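Local coordinates for protein polysaccharide deacetylase (Bacillus cereus, PDB 4HD5) that probably acts as a zinc-dependent deacetylase, hydrolysing non-peptide carbon-nitrogen bonds in polysaccharides, at residues A[61-66]-A[117-122]; A[77-82]-A[103-108]; A[230-235]-A[243-248]; A[259-264]-A[290-295]. All blocks are in the same frame, centred on the assembly; numbering follows the deposited sequence. Where two conformers were deposited one is given.

Contact 1: residues A[61-66]-A[117-122]; sequences TSIHIT and FQIEAT
This is a purely apolar contact between two facing β-sheets, made by Ile-63 and Ile-65 of strand 60-65 with Ile-119 and Ala-121 of strand 115-125. The evidence that the strands lie in different layers is their spacing: the CA atoms of Ile-63 and Ile-119 are 9.8 Å apart, and those of Ile-65 and Ala-121 8.8 Å, far beyond the reach of backbone pairing. The approach is made by terminal methyl groups. CD1 of Ile-63 approaches CD1 of Ile-119 at 4.2 Å, methyl to methyl. At the second level CD1 of Ile-65 reaches the CB methyl of Ala-121 at 4.3 Å. With CG1 of Ile-65 turned opposite the backbone N (chi1 -175°), its ethyl branch reaches toward the opposing strand, where CD1 meets the alanine methyl. All four residues are buried, and their CB atoms point into the space between the layers. Within its own sheet, strand 60-65 is bonded through backbone atoms to residues such as Ser-50 and Ile-103, while Tyr-77 of the opposing sheet also packs on Ile-65. Such matched residues, two apart on each strand and meeting across a hydrophobic interlayer, are characteristic of a two-sheet antiparallel β-sandwich, here the N-terminal part of the chain.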
loop_
_atom_site.group_PDB
_atom_site.type_symbol
_atom_site.label_atom_id
_atom_site.label_comp_id
_atom_site.label_asym_id
_atom_site.label_seq_id
_atom_site.Cartn_x
_atom_site.Cartn_y
_atom_site.Cartn_z
ATOM N N THR A 61 7.335 22.713 -0.117
ATOM C CA THR A 61 8.150 23.037 1.042
ATOM C C THR A 61 9.274 23.935 0.574
ATOM O O THR A 61 9.465 24.129 -0.629
ATOM C CB THR A 61 8.713 21.761 1.714
ATOM O OG1 THR A 61 9.424 22.101 2.912
ATOM C CG2 THR A 61 9.635 20.996 0.772
ATOM N N SER A 62 9.993 24.497 1.535
ATOM C CA SER A 62 11.163 25.323 1.265
ATOM C C SER A 62 12.375 24.579 1.796
ATOM O O SER A 62 12.382 24.168 2.944
ATOM C CB SER A 62 11.022 26.680 1.966
ATOM O OG SER A 62 12.251 27.382 1.994
ATOM N N ILE A 63 13.386 24.398 0.952
ATOM C CA ILE A 63 14.597 23.696 1.348
ATOM C C ILE A 63 15.750 24.689 1.362
ATOM O O ILE A 63 15.930 25.458 0.421
ATOM C CB ILE A 63 14.943 22.553 0.372
ATOM C CG1 ILE A 63 13.776 21.564 0.249
ATOM C CG2 ILE A 63 16.203 21.829 0.825
ATOM C CD1 ILE A 63 13.957 20.551 -0.866
ATOM N N HIS A 64 16.525 24.663 2.439
ATOM C CA HIS A 64 17.734 25.461 2.535
ATOM C C HIS A 64 18.795 24.637 3.247
ATOM O O HIS A 64 18.517 23.530 3.714
ATOM C CB HIS A 64 17.452 26.768 3.279
ATOM C CG HIS A 64 17.286 26.603 4.755
ATOM N ND1 HIS A 64 16.083 26.273 5.337
ATOM C CD2 HIS A 64 18.173 26.733 5.770
ATOM C CE1 HIS A 64 16.234 26.203 6.647
ATOM N NE2 HIS A 64 17.493 26.478 6.937
ATOM N N ILE A 65 20.009 25.175 3.323
ATOM C CA ILE A 65 21.117 24.456 3.941
ATOM C C ILE A 65 21.909 25.384 4.866
ATOM O O ILE A 65 22.169 26.543 4.529
ATOM C CB ILE A 65 22.011 23.787 2.867
ATOM C CG1 ILE A 65 23.094 22.927 3.521
ATOM C CG2 ILE A 65 22.615 24.821 1.923
ATOM C CD1 ILE A 65 23.641 21.848 2.611
ATOM N N THR A 66 22.263 24.868 6.041
ATOM C CA THR A 66 22.958 25.648 7.067
ATOM C C THR A 66 24.227 24.921 7.503
ATOM O O THR A 66 24.531 23.847 6.991
ATOM C CB THR A 66 22.061 25.854 8.309
ATOM O OG1 THR A 66 21.809 24.592 8.937
ATOM C CG2 THR A 66 20.738 26.494 7.927
ATOM N N PHE A 117 11.269 11.173 -1.365
ATOM C CA PHE A 117 12.227 11.901 -2.189
ATOM C C PHE A 117 13.568 11.937 -1.474
ATOM O O PHE A 117 13.629 12.230 -0.274
ATOM C CB PHE A 117 11.772 13.347 -2.409
ATOM C CG PHE A 117 10.567 13.486 -3.286
ATOM C CD1 PHE A 117 9.301 13.240 -2.784
ATOM C CD2 PHE A 117 10.694 13.894 -4.605
ATOM C CE1 PHE A 117 8.184 13.377 -3.584
ATOM C CE2 PHE A 117 9.582 14.039 -5.412
ATOM C CZ PHE A 117 8.323 13.779 -4.900
ATOM N N GLN A 118 14.635 11.643 -2.210
ATOM C CA GLN A 118 15.990 11.760 -1.688
ATOM C C GLN A 118 16.614 13.036 -2.210
ATOM O O GLN A 118 16.452 13.375 -3.377
ATOM C CB GLN A 118 16.831 10.565 -2.106
ATOM C CG GLN A 118 16.238 9.243 -1.652
ATOM C CD GLN A 118 17.216 8.094 -1.745
ATOM O OE1 GLN A 118 16.854 6.993 -2.160
ATOM N NE2 GLN A 118 18.464 8.341 -1.363
ATOM N N ILE A 119 17.323 13.739 -1.331
ATOM C CA ILE A 119 17.918 15.027 -1.670
ATOM C C ILE A 119 19.427 14.937 -1.478
ATOM O O ILE A 119 19.906 14.572 -0.399
ATOM C CB ILE A 119 17.364 16.163 -0.791
ATOM C CG1 ILE A 119 15.831 16.129 -0.747
ATOM C CG2 ILE A 119 17.855 17.514 -1.289
ATOM C CD1 ILE A 119 15.250 16.787 0.486
ATOM N N GLU A 120 20.159 15.279 -2.536
ATOM C CA GLU A 120 21.609 15.220 -2.551
ATOM C C GLU A 120 22.137 16.605 -2.915
ATOM O O GLU A 120 21.863 17.108 -4.002
ATOM C CB GLU A 120 22.062 14.181 -3.573
ATOM C CG GLU A 120 23.552 13.886 -3.561
ATOM C CD GLU A 120 23.899 12.627 -4.335
ATOM O OE1 GLU A 120 23.339 12.427 -5.430
ATOM O OE2 GLU A 120 24.731 11.836 -3.851
ATOM N N ALA A 121 22.862 17.224 -1.987
ATOM C CA ALA A 121 23.392 18.572 -2.180
ATOM C C ALA A 121 24.882 18.525 -2.483
ATOM O O ALA A 121 25.638 17.827 -1.800
ATOM C CB ALA A 121 23.145 19.417 -0.940
ATOM N N THR A 122 25.296 19.271 -3.507
ATOM C CA THR A 122 26.706 19.484 -3.813
ATOM C C THR A 122 26.935 20.977 -4.030
ATOM O O THR A 122 26.033 21.683 -4.474
ATOM C CB THR A 122 27.144 18.712 -5.073
ATOM O OG1 THR A 122 26.515 19.275 -6.231
ATOM C CG2 THR A 122 26.775 17.230 -4.957
#

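Contact 2: residues A[77-82]-A[103-108]; sequences YKIWRT and IPFDIK
Tyr-77 meets Ile-103 and Ile-79 meets Phe-105, two aromatic-aliphatic pairs whose aromatic member changes strand from one level to the next. In the first, CD1 of Ile-103 lies 3.7 Å from CD1 of the Tyr-77 ring, and its CG1 and CG2 continue the contact to CE1, the approach being oblique to the ring. CG1 of Ile-103 sits between the backbone N and the carbonyl carbon (chi1 57°), which carries CD1 to the base of the tyrosine ring and leaves CG2 near CE1. In the second pair both branches of Ile-79 touch the phenylalanine: CD1 is 3.9 Å from Phe-105 CD1, and CG2 is 3.9 Å from Phe-105 CE1. CG of Phe-105 is opposite its backbone N (chi1 -178°), which directs the ring toward strand 72-81, and Phe-117 meets it edge-to-face.

The polar interactions lie at the margins. Tyr-77 OH is hydrogen-bonded to the carbonyl O of Phe-101, which gives the hydroxyl end of the ring a polar partner beyond the apolar contact. Past the strand, Lys-108 N gives a 2.7 Å bond to Asp-106 OD1, nearly straight at 166° and using the anti lone pair; this Asx turn leads into the 3-10 segment. With CA atoms of Ile-79 and Phe-105 9.7 Å apart, the geometry is that of facing sheets in the hydrophobic core of a β-sandwich.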
loop_
_atom_site.group_PDB
_atom_site.type_symbol
_atom_site.label_atom_id
_atom_site.label_comp_id
_atom_site.label_asym_id
_atom_site.label_seq_id
_atom_site.Cartn_x
_atom_site.Cartn_y
_atom_site.Cartn_z
ATOM N N TYR A 77 21.064 21.081 -5.706
ATOM C CA TYR A 77 20.298 20.027 -5.060
ATOM C C TYR A 77 19.856 19.059 -6.146
ATOM O O TYR A 77 19.182 19.461 -7.091
ATOM C CB TYR A 77 19.052 20.590 -4.377
ATOM C CG TYR A 77 19.316 21.594 -3.275
ATOM C CD1 TYR A 77 19.404 22.962 -3.553
ATOM C CD2 TYR A 77 19.448 21.184 -1.953
ATOM C CE1 TYR A 77 19.626 23.883 -2.544
ATOM C CE2 TYR A 77 19.676 22.099 -0.939
ATOM C CZ TYR A 77 19.764 23.446 -1.239
ATOM O OH TYR A 77 19.985 24.353 -0.228
ATOM N N LYS A 78 20.256 17.797 -6.027
ATOM C CA LYS A 78 19.735 16.745 -6.890
ATOM C C LYS A 78 18.648 16.022 -6.099
ATOM O O LYS A 78 18.887 15.582 -4.972
ATOM C CB LYS A 78 20.849 15.786 -7.296
ATOM C CG LYS A 78 20.537 14.945 -8.521
ATOM C CD LYS A 78 21.813 14.439 -9.177
ATOM C CE LYS A 78 21.521 13.561 -10.385
ATOM N NZ LYS A 78 22.763 13.166 -11.109
ATOM N N ILE A 79 17.460 15.921 -6.693
ATOM C CA ILE A 79 16.279 15.386 -6.018
ATOM C C ILE A 79 15.654 14.326 -6.913
ATOM O O ILE A 79 15.399 14.570 -8.095
ATOM C CB ILE A 79 15.272 16.519 -5.698
ATOM C CG1 ILE A 79 15.971 17.631 -4.896
ATOM C CG2 ILE A 79 14.067 15.996 -4.937
ATOM C CD1 ILE A 79 15.062 18.731 -4.386
ATOM N N TRP A 80 15.434 13.135 -6.358
ATOM C CA TRP A 80 14.756 12.074 -7.080
ATOM C C TRP A 80 13.864 11.268 -6.155
ATOM O O TRP A 80 14.113 11.187 -4.953
ATOM C CB TRP A 80 15.761 11.166 -7.791
ATOM C CG TRP A 80 16.560 10.291 -6.889
ATOM C CD1 TRP A 80 16.305 8.989 -6.578
ATOM C CD2 TRP A 80 17.756 10.647 -6.184
ATOM N NE1 TRP A 80 17.263 8.511 -5.721
ATOM C CE2 TRP A 80 18.170 9.508 -5.464
ATOM C CE3 TRP A 80 18.518 11.818 -6.093
ATOM C CZ2 TRP A 80 19.314 9.503 -4.658
ATOM C CZ3 TRP A 80 19.656 11.815 -5.297
ATOM C CH2 TRP A 80 20.042 10.663 -4.586
ATOM N N ARG A 81 12.812 10.692 -6.728
ATOM C CA ARG A 81 11.960 9.754 -6.008
ATOM C C ARG A 81 12.611 8.376 -5.952
ATOM O O ARG A 81 13.084 7.851 -6.971
ATOM C CB ARG A 81 10.588 9.665 -6.662
ATOM C CG ARG A 81 9.784 10.948 -6.571
ATOM C CD ARG A 81 8.567 10.908 -7.479
ATOM N NE ARG A 81 7.520 10.026 -6.953
ATOM C CZ ARG A 81 7.139 8.855 -7.467
ATOM N NH1 ARG A 81 7.708 8.356 -8.559
ATOM N NH2 ARG A 81 6.167 8.172 -6.876
ATOM N N THR A 82 12.626 7.788 -4.762
ATOM C CA THR A 82 13.191 6.457 -4.566
ATOM C C THR A 82 12.574 5.454 -5.542
ATOM O O THR A 82 13.272 4.582 -6.064
ATOM C CB THR A 82 12.979 5.974 -3.117
ATOM O OG1 THR A 82 13.655 6.863 -2.215
ATOM C CG2 THR A 82 13.505 4.559 -2.920
ATOM N N ILE A 103 15.635 27.083 -1.851
ATOM C CA ILE A 103 14.874 26.838 -3.075
ATOM C C ILE A 103 13.442 26.456 -2.710
ATOM O O ILE A 103 13.215 25.819 -1.685
ATOM C CB ILE A 103 15.489 25.722 -3.954
ATOM C CG1 ILE A 103 15.617 24.400 -3.182
ATOM C CG2 ILE A 103 16.849 26.153 -4.481
ATOM C CD1 ILE A 103 15.775 23.190 -4.074
ATOM N N PRO A 104 12.471 26.871 -3.537
ATOM C CA PRO A 104 11.119 26.347 -3.382
ATOM C C PRO A 104 11.028 24.971 -4.020
ATOM O O PRO A 104 11.460 24.800 -5.164
ATOM C CB PRO A 104 10.266 27.349 -4.156
ATOM C CG PRO A 104 11.176 27.874 -5.214
ATOM C CD PRO A 104 12.565 27.852 -4.633
ATOM N N PHE A 105 10.502 23.992 -3.284
ATOM C CA PHE A 105 10.241 22.671 -3.859
ATOM C C PHE A 105 8.749 22.396 -3.883
ATOM O O PHE A 105 8.088 22.503 -2.854
ATOM C CB PHE A 105 10.943 21.562 -3.075
ATOM C CG PHE A 105 10.731 20.196 -3.664
ATOM C CD1 PHE A 105 11.387 19.827 -4.829
ATOM C CD2 PHE A 105 9.848 19.297 -3.084
ATOM C CE1 PHE A 105 11.183 18.582 -5.391
ATOM C CE2 PHE A 105 9.645 18.047 -3.640
ATOM C CZ PHE A 105 10.314 17.689 -4.796
ATOM N N ASP A 106 8.235 22.042 -5.059
ATOM C CA ASP A 106 6.826 21.698 -5.251
ATOM C C ASP A 106 6.735 20.410 -6.070
ATOM O O ASP A 106 7.425 20.263 -7.081
ATOM C CB ASP A 106 6.090 22.838 -5.967
ATOM C CG ASP A 106 4.574 22.653 -5.976
ATOM O OD1 ASP A 106 4.085 21.653 -6.543
ATOM O OD2 ASP A 106 3.867 23.516 -5.414
ATOM N N ILE A 107 5.870 19.488 -5.650
ATOM C CA ILE A 107 5.743 18.197 -6.332
ATOM C C ILE A 107 5.161 18.304 -7.752
ATOM O O ILE A 107 5.180 17.330 -8.496
ATOM C CB ILE A 107 4.922 17.175 -5.508
ATOM C CG1 ILE A 107 3.469 17.641 -5.331
ATOM C CG2 ILE A 107 5.595 16.923 -4.164
ATOM C CD1 ILE A 107 2.591 16.667 -4.573
ATOM N N LYS A 108 4.656 19.482 -8.128
ATOM C CA LYS A 108 4.268 19.744 -9.521
ATOM C C LYS A 108 5.460 19.550 -10.468
ATOM O O LYS A 108 5.275 19.224 -11.637
ATOM C CB LYS A 108 3.689 21.159 -9.688
ATOM C CG LYS A 108 4.728 22.273 -9.624
ATOM C CD LYS A 108 4.106 23.659 -9.548
ATOM C CE LYS A 108 5.189 24.716 -9.371
ATOM N NZ LYS A 108 4.659 26.109 -9.352
#

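Contact 3: residues A[230-235]-A[243-248]; sequences ATEYMI and GALSTS
Met-234 and Leu-245 form the more closely packed part of this contact, crossing at an angle with SD of Met-234 4.2 Å from CD1 of Leu-245, an ordinary van der Waals spacing. The methionine starts with CG opposite the backbone N and then bends (chi2 76°), which brings its terminal CE to the CB methyl of Ala-244, 4.2 Å away. Leu-245 and Met-234 bury the most area, and CD1 of Leu-245 also lies 4.2 Å from OE1 of Glu-232. That carboxylate oxygen is bonded to Asn-211 ND2, so the leucine methyl only flanks a polar group satisfied by another partner. The Glu-232 side chain lies about 5 Å from that of Asp-206, and that of Met-234 about 5 Å from that of His-264, both zinc ligands.

The other side is looser. The CB of Ser-246, a partly exposed residue, points away from the strand. Ser-246 is instead the N-cap of helix 247-255, and the bond between its backbone N and Glu-249 OE1 is consistent with a capping box. The contact thus joins the C-terminal end of strand 230-234 to the loop entering helix 247-255, within a β-α-β unit of the TIM-barrel-like fold, beside the zinc site.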
loop_
_atom_site.group_PDB
_atom_site.type_symbol
_atom_site.label_atom_id
_atom_site.label_comp_id
_atom_site.label_asym_id
_atom_site.label_seq_id
_atom_site.Cartn_x
_atom_site.Cartn_y
_atom_site.Cartn_z
ATOM N N ALA A 230 -1.669 -10.386 -4.026
ATOM C CA ALA A 230 -2.965 -10.070 -3.442
ATOM C C ALA A 230 -3.096 -10.690 -2.068
ATOM O O ALA A 230 -2.344 -11.596 -1.697
ATOM C CB ALA A 230 -4.085 -10.568 -4.346
ATOM N N THR A 231 -4.079 -10.192 -1.330
ATOM C CA THR A 231 -4.357 -10.621 0.018
ATOM C C THR A 231 -5.714 -11.338 0.039
ATOM O O THR A 231 -6.696 -10.839 -0.478
ATOM C CB THR A 231 -4.370 -9.422 0.981
ATOM O OG1 THR A 231 -3.056 -8.867 1.058
ATOM C CG2 THR A 231 -4.813 -9.840 2.390
ATOM N N GLU A 232 -5.745 -12.520 0.626
ATOM C CA GLU A 232 -6.979 -13.252 0.832
ATOM C C GLU A 232 -7.296 -13.285 2.324
ATOM O O GLU A 232 -6.507 -13.805 3.110
ATOM C CB GLU A 232 -6.797 -14.673 0.304
ATOM C CG GLU A 232 -7.916 -15.637 0.642
ATOM C CD GLU A 232 -9.186 -15.313 -0.120
ATOM O OE1 GLU A 232 -9.155 -15.432 -1.371
ATOM O OE2 GLU A 232 -10.201 -14.935 0.526
ATOM N N TYR A 233 -8.450 -12.762 2.725
ATOM C CA TYR A 233 -8.867 -12.880 4.131
ATOM C C TYR A 233 -9.719 -14.127 4.341
ATOM O O TYR A 233 -10.870 -14.177 3.929
ATOM C CB TYR A 233 -9.641 -11.654 4.558
ATOM C CG TYR A 233 -8.874 -10.359 4.525
ATOM C CD1 TYR A 233 -7.901 -10.077 5.469
ATOM C CD2 TYR A 233 -9.168 -9.384 3.585
ATOM C CE1 TYR A 233 -7.231 -8.871 5.466
ATOM C CE2 TYR A 233 -8.501 -8.182 3.568
ATOM C CZ TYR A 233 -7.541 -7.925 4.515
ATOM O OH TYR A 233 -6.893 -6.712 4.497
ATOM N N MET A 234 -9.151 -15.137 4.990
ATOM C CA MET A 234 -9.807 -16.435 5.141
ATOM C C MET A 234 -10.634 -16.582 6.423
ATOM O O MET A 234 -10.176 -16.240 7.510
ATOM C CB MET A 234 -8.741 -17.528 5.135
ATOM C CG MET A 234 -9.296 -18.937 5.117
ATOM S SD MET A 234 -9.912 -19.404 3.492
ATOM C CE MET A 234 -11.021 -20.735 3.944
ATOM N N ILE A 235 -11.846 -17.111 6.288
ATOM C CA ILE A 235 -12.612 -17.564 7.448
ATOM C C ILE A 235 -11.960 -18.875 7.881
ATOM O O ILE A 235 -12.120 -19.903 7.215
ATOM C CB ILE A 235 -14.107 -17.788 7.141
ATOM C CG1 ILE A 235 -14.778 -16.475 6.700
ATOM C CG2 ILE A 235 -14.808 -18.360 8.367
ATOM C CD1 ILE A 235 -16.192 -16.651 6.175
ATOM N N GLY A 243 -16.973 -25.748 -0.712
ATOM C CA GLY A 243 -17.194 -24.400 -1.227
ATOM C C GLY A 243 -16.151 -23.384 -0.810
ATOM O O GLY A 243 -16.114 -22.268 -1.339
ATOM N N ALA A 244 -15.298 -23.768 0.136
ATOM C CA ALA A 244 -14.195 -22.918 0.569
ATOM C C ALA A 244 -12.870 -23.516 0.111
ATOM O O ALA A 244 -12.795 -24.686 -0.277
ATOM C CB ALA A 244 -14.214 -22.757 2.079
ATOM N N LEU A 245 -11.827 -22.698 0.146
ATOM C CA LEU A 245 -10.494 -23.148 -0.232
ATOM C C LEU A 245 -10.047 -24.301 0.668
ATOM O O LEU A 245 -10.348 -24.310 1.863
ATOM C CB LEU A 245 -9.503 -21.990 -0.145
ATOM C CG LEU A 245 -9.765 -20.825 -1.103
ATOM C CD1 LEU A 245 -9.106 -19.560 -0.591
ATOM C CD2 LEU A 245 -9.296 -21.158 -2.511
ATOM N N SER A 246 -9.346 -25.277 0.093
ATOM C CA SER A 246 -8.770 -26.364 0.875
ATOM C C SER A 246 -7.373 -25.962 1.326
ATOM O O SER A 246 -6.818 -24.974 0.859
ATOM C CB SER A 246 -8.684 -27.649 0.056
ATOM O OG SER A 246 -7.692 -27.528 -0.944
ATOM N N THR A 247 -6.801 -26.748 2.221
ATOM C CA THR A 247 -5.437 -26.514 2.674
ATOM C C THR A 247 -4.448 -26.530 1.496
ATOM O O THR A 247 -3.545 -25.697 1.421
ATOM C CB THR A 247 -5.022 -27.580 3.708
ATOM O OG1 THR A 247 -5.824 -27.439 4.887
ATOM C CG2 THR A 247 -3.546 -27.437 4.077
ATOM N N SER A 248 -4.611 -27.485 0.585
ATOM C CA SER A 248 -3.666 -27.613 -0.528
ATOM C C SER A 248 -3.827 -26.448 -1.503
ATOM O O SER A 248 -2.856 -26.026 -2.121
ATOM C CB SER A 248 -3.803 -28.968 -1.232
ATOM O OG SER A 248 -5.004 -29.026 -1.971
#

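Contact 4: residues A[259-264]-A[290-295]; sequences FSVQSH and KITGKP. With ZN (zinc ion), chain B.
Thr-292 and Val-261, the two residues with most surface buried here, meet through a methyl: CG2 of Thr-292 lies 3.9 Å from CB of Val-261. The hydroxyl leaves CB in a different direction, placing OG1 between its backbone N and carbonyl carbon (chi1 66°). There OG1 accepts from Lys-294 N at 3.1 Å in an ST turn as the helix ends. A water links the two segments, 2.8 Å from Val-261 O and 2.9 Å from Thr-292 OG1; it can donate to Val-261 O and Pro-295 O, though not necessarily both at once, since other acceptors compete.

Pro-295, third in buried area, faces the amide of Gln-262 through its carbonyl, NE2 to O 3.5 Å. NE2 donates to Ser-260 OG at 2.9 Å, tilted 20° from the amide plane, while OE1 takes the backbone N atoms of Ile-297 and Ala-298.

Further along, NE2 of His-264 binds zinc at 2.2 Å, with Asp-206 and His-268 as further protein ligands. The C-terminal end of helix 277-292 and the loop after it thus meet strand 259-263, where Val-254 of helix 247-255 also covers Val-261; strand 230-234 runs parallel beside it, and a backbone hydrogen bond links Ser-263 to Ala-298.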
loop_
_atom_site.group_PDB
_atom_site.type_symbol
_atom_site.label_atom_id
_atom_site.label_comp_id
_atom_site.label_asym_id
_atom_site.label_seq_id
_atom_site.Cartn_x
_atom_site.Cartn_y
_atom_site.Cartn_z
ATOM N N PHE A 259 -0.073 -14.797 -3.382
ATOM C CA PHE A 259 -1.048 -14.522 -2.328
ATOM C C PHE A 259 -0.454 -14.459 -0.940
ATOM O O PHE A 259 0.392 -15.271 -0.578
ATOM C CB PHE A 259 -2.161 -15.552 -2.334
ATOM C CG PHE A 259 -3.271 -15.224 -3.263
ATOM C CD1 PHE A 259 -4.293 -14.379 -2.862
ATOM C CD2 PHE A 259 -3.299 -15.753 -4.545
ATOM C CE1 PHE A 259 -5.326 -14.061 -3.724
ATOM C CE2 PHE A 259 -4.329 -15.438 -5.413
ATOM C CZ PHE A 259 -5.346 -14.601 -4.999
ATOM N N SER A 260 -0.936 -13.489 -0.173
ATOM C CA SER A 260 -0.725 -13.432 1.250
ATOM C C SER A 260 -2.069 -13.785 1.875
ATOM O O SER A 260 -3.091 -13.131 1.604
ATOM C CB SER A 260 -0.278 -12.030 1.676
ATOM O OG SER A 260 -0.198 -11.905 3.093
ATOM N N VAL A 261 -2.091 -14.823 2.701
ATOM C CA VAL A 261 -3.353 -15.305 3.248
ATOM C C VAL A 261 -3.462 -14.883 4.709
ATOM O O VAL A 261 -2.612 -15.202 5.541
ATOM C CB VAL A 261 -3.538 -16.821 3.034
ATOM C CG1 VAL A 261 -4.900 -17.276 3.550
ATOM C CG2 VAL A 261 -3.388 -17.161 1.553
ATOM N N GLN A 262 -4.517 -14.129 5.002
ATOM C CA GLN A 262 -4.649 -13.447 6.273
ATOM C C GLN A 262 -6.013 -13.756 6.904
ATOM O O GLN A 262 -6.818 -14.513 6.336
ATOM C CB GLN A 262 -4.442 -11.945 6.059
ATOM C CG GLN A 262 -3.079 -11.583 5.466
ATOM C CD GLN A 262 -1.932 -11.868 6.403
ATOM O OE1 GLN A 262 -2.042 -11.667 7.608
ATOM N NE2 GLN A 262 -0.818 -12.356 5.858
ATOM N N SER A 263 -6.269 -13.178 8.076
ATOM C CA SER A 263 -7.404 -13.604 8.891
ATOM C C SER A 263 -8.708 -12.914 8.557
ATOM O O SER A 263 -8.732 -11.716 8.243
ATOM C CB SER A 263 -7.112 -13.368 10.375
ATOM O OG SER A 263 -8.127 -13.933 11.193
ATOM N N HIS A 264 -9.800 -13.668 8.669
ATOM C CA HIS A 264 -11.131 -13.098 8.613
ATOM C C HIS A 264 -11.952 -13.515 9.840
ATOM O O HIS A 264 -13.178 -13.610 9.769
ATOM C CB HIS A 264 -11.811 -13.531 7.321
ATOM C CG HIS A 264 -12.829 -12.563 6.828
ATOM N ND1 HIS A 264 -12.845 -11.242 7.210
ATOM C CD2 HIS A 264 -13.861 -12.716 5.968
ATOM C CE1 HIS A 264 -13.839 -10.620 6.608
ATOM N NE2 HIS A 264 -14.478 -11.491 5.858
ATOM N N LYS A 290 -0.174 -21.967 10.936
ATOM C CA LYS A 290 0.311 -23.343 10.720
ATOM C C LYS A 290 -0.100 -23.884 9.348
ATOM O O LYS A 290 0.565 -24.751 8.805
ATOM C CB LYS A 290 -0.090 -24.314 11.845
ATOM C CG LYS A 290 -1.563 -24.449 12.179
ATOM C CD LYS A 290 -2.351 -25.335 11.209
ATOM C CE LYS A 290 -3.855 -25.325 11.512
ATOM N NZ LYS A 290 -4.204 -26.298 12.586
ATOM N N ILE A 291 -1.184 -23.359 8.782
ATOM C CA ILE A 291 -1.582 -23.747 7.439
ATOM C C ILE A 291 -0.631 -23.117 6.421
ATOM O O ILE A 291 -0.082 -23.809 5.564
ATOM C CB ILE A 291 -3.033 -23.327 7.115
ATOM C CG1 ILE A 291 -4.037 -24.007 8.059
ATOM C CG2 ILE A 291 -3.372 -23.648 5.667
ATOM C CD1 ILE A 291 -4.052 -25.510 7.980
ATOM N N THR A 292 -0.422 -21.807 6.531
ATOM C CA THR A 292 0.291 -21.070 5.495
ATOM C C THR A 292 1.790 -21.180 5.624
ATOM O O THR A 292 2.493 -21.054 4.636
ATOM C CB THR A 292 -0.056 -19.558 5.493
ATOM O OG1 THR A 292 0.411 -18.942 6.706
ATOM C CG2 THR A 292 -1.560 -19.348 5.337
ATOM N N GLY A 293 2.276 -21.363 6.847
ATOM C CA GLY A 293 3.714 -21.348 7.127
ATOM C C GLY A 293 4.301 -19.951 7.162
ATOM O O GLY A 293 5.508 -19.786 7.210
ATOM N N LYS A 294 3.446 -18.935 7.151
ATOM C CA LYS A 294 3.875 -17.548 7.152
ATOM C C LYS A 294 3.061 -16.761 8.176
ATOM O O LYS A 294 1.936 -17.146 8.488
ATOM C CB LYS A 294 3.671 -16.954 5.762
ATOM C CG LYS A 294 4.558 -17.582 4.692
ATOM C CD LYS A 294 4.450 -16.809 3.389
ATOM C CE LYS A 294 5.467 -17.256 2.352
ATOM N NZ LYS A 294 6.872 -17.068 2.817
ATOM N N PRO A 295 3.634 -15.664 8.707
ATOM C CA PRO A 295 2.937 -14.854 9.702
ATOM C C PRO A 295 1.585 -14.325 9.226
ATOM O O PRO A 295 1.409 -14.022 8.052
ATOM C CB PRO A 295 3.910 -13.691 9.961
ATOM C CG PRO A 295 5.257 -14.240 9.622
ATOM C CD PRO A 295 5.025 -15.203 8.497
HETATM ZN ZN ZN B . -16.509 -11.718 4.997
HETATM O O HOH W 1 -0.117 -16.084 6.337
#

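How the contacts relate
The four contacts fall into two groups, one at either side of the chain's centre. Contacts 1 and 2, with centres 8 Å apart, bridge the same pair of antiparallel sheets: strands 60-65 and 103-106 are neighbours in one, 72-81 and 115-125 in the other. Contact 2 is nested inside the loop closed by contact 1; since both bridge the same two sheets, they belong to one sandwich core. Contacts 3 and 4 follow in series, 9 Å apart between centres, and share the parallel sheet through adjacent strands 230-234 and 259-263 near the zinc site. Centres of contacts 1 and 3 are about 47 Å apart, placing the sandwich well away from the metal.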